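Local coordinates for protein polyhedrin (Antheraea mylitta cypovirus 4, PDB 5A8S) that probably forms the crystalline matrix of the viral occlusion bodies, the polyhedra, which embed cypovirus particles in infected insect cells, at residues M89-G92 against Y93-L96. Residues are numbered along the deposited sequence; the frame is centred on the assembly and turned at random.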
loop_
_atom_site.group_PDB
_atom_site.type_symbol
_atom_site.label_atom_id
_atom_site.label_comp_id
_atom_site.label_asym_id
_atom_site.label_seq_id
_atom_site.Cartn_x
_atom_site.Cartn_y
_atom_site.Cartn_z
ATOM N N MET A 89 -23.015 -14.465 14.774
ATOM C CA MET A 89 -23.621 -13.175 15.122
ATOM C C MET A 89 -22.567 -12.068 15.196
ATOM O O MET A 89 -21.389 -12.324 15.448
ATOM C CB MET A 89 -24.351 -13.242 16.470
ATOM C CG MET A 89 -25.489 -14.262 16.541
ATOM S SD MET A 89 -26.837 -13.878 15.411
ATOM C CE MET A 89 -26.560 -15.104 14.137
ATOM N N GLY A 90 -23.010 -10.833 14.983
ATOM C CA GLY A 90 -22.158 -9.668 15.158
ATOM C C GLY A 90 -21.435 -9.180 13.912
ATOM O O GLY A 90 -20.552 -8.326 14.000
ATOM N N GLN A 91 -21.807 -9.698 12.745
ATOM C CA GLN A 91 -21.143 -9.312 11.501
ATOM C C GLN A 91 -21.840 -8.105 10.879
ATOM O O GLN A 91 -22.597 -8.240 9.926
ATOM C CB GLN A 91 -21.128 -10.481 10.524
ATOM C CG GLN A 91 -20.564 -11.765 11.137
ATOM C CD GLN A 91 -19.193 -11.561 11.750
ATOM O OE1 GLN A 91 -18.381 -10.772 11.254
ATOM N NE2 GLN A 91 -18.930 -12.263 12.847
ATOM N N GLY A 92 -21.583 -6.924 11.428
ATOM C CA GLY A 92 -22.210 -5.713 10.922
ATOM C C GLY A 92 -21.592 -5.271 9.606
ATOM O O GLY A 92 -22.281 -4.855 8.681
ATOM N N TYR A 93 -20.273 -5.346 9.518
ATOM C CA TYR A 93 -19.593 -4.998 8.276
ATOM C C TYR A 93 -20.094 -5.862 7.116
ATOM O O TYR A 93 -20.415 -5.350 6.044
ATOM C CB TYR A 93 -18.087 -5.162 8.448
ATOM C CG TYR A 93 -17.308 -5.205 7.151
ATOM C CD1 TYR A 93 -17.023 -4.039 6.430
ATOM C CD2 TYR A 93 -16.831 -6.413 6.661
ATOM C CE1 TYR A 93 -16.280 -4.097 5.239
ATOM C CE2 TYR A 93 -16.109 -6.480 5.500
ATOM C CZ TYR A 93 -15.834 -5.331 4.788
ATOM O OH TYR A 93 -15.095 -5.453 3.634
ATOM N N ARG A 94 -20.185 -7.171 7.340
ATOM C CA ARG A 94 -20.660 -8.084 6.298
ATOM C C ARG A 94 -22.079 -7.714 5.850
ATOM O O ARG A 94 -22.406 -7.801 4.665
ATOM C CB ARG A 94 -20.607 -9.542 6.785
ATOM C CG ARG A 94 -20.801 -10.586 5.668
ATOM C CD ARG A 94 -20.677 -12.028 6.205
ATOM N NE ARG A 94 -19.497 -12.182 7.051
ATOM C CZ ARG A 94 -19.283 -13.209 7.868
ATOM N NH1 ARG A 94 -20.166 -14.194 7.957
ATOM N NH2 ARG A 94 -18.185 -13.240 8.617
ATOM N N GLN A 95 -22.912 -7.284 6.791
ATOM C CA GLN A 95 -24.305 -6.966 6.489
ATOM C C GLN A 95 -24.411 -5.740 5.571
ATOM O O GLN A 95 -25.344 -5.632 4.766
ATOM C CB GLN A 95 -25.075 -6.728 7.791
ATOM C CG GLN A 95 -26.458 -6.111 7.615
ATOM C CD GLN A 95 -27.427 -7.033 6.891
ATOM O OE1 GLN A 95 -27.089 -8.163 6.545
ATOM N NE2 GLN A 95 -28.643 -6.548 6.662
ATOM N N LEU A 96 -23.446 -4.832 5.690
ATOM C CA LEU A 96 -23.416 -3.616 4.875
ATOM C C LEU A 96 -22.840 -3.845 3.469
ATOM O O LEU A 96 -23.355 -3.301 2.488
ATOM C CB LEU A 96 -22.609 -2.535 5.590
ATOM C CG LEU A 96 -23.362 -1.828 6.727
ATOM C CD1 LEU A 96 -22.401 -1.214 7.716
ATOM C CD2 LEU A 96 -24.305 -0.775 6.134
HETATM O O HOH W 1 -18.078 -8.786 9.477
#
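Gln91 and Arg94 run out from the chain next to each other in a common direction, with the amide stacked on the guanidinium group. Followed outward from the backbone, the Gln91 side chain first sets its CB against Arg94 CB, 3.9 Å away. With CG anti to its own carbonyl carbon (chi1 -52°), that atom comes over the centre of the guanidinium group, 3.7 Å above its plane; the bend at chi2 then turns CD and the amide along the arginine. Beyond it, CD lies 3.7 Å from Arg94 NH2, and the amide and guanidinium planes are only 18° apart. At the tip, OE1 accepts a hydrogen bond from a water at 2.7 Å, and that water also receives a weak one from Arg94 N. NE2, the other end of the amide, donates to the carbonyls of Asn84 and Arg87, which fixes the rotation of the group and holds it flat over the arginine. Arg94 NH2 in turn is bonded to Thr85 O, so both planar groups are tied to the same preceding loop.

Gln91 is the N-cap residue of the short helix 92-97. Together with Gly90 it faces Ser103 in a G1 beta bulge, and Gly90, at phi 93°, takes up a backbone conformation in which a CB would press on the preceding carbonyl. The first turn closes through Gln95 N to Gln91 O (3.3 Å) and Leu96 N to Gly92 O (3.2 Å), both noticeably bent. Leu96 passes its CB, CG and CD1 alongside that same Gly92 oxygen. From the helix start, Tyr93 reaches a second subunit, where its OH is hydrogen-bonded to Asn212.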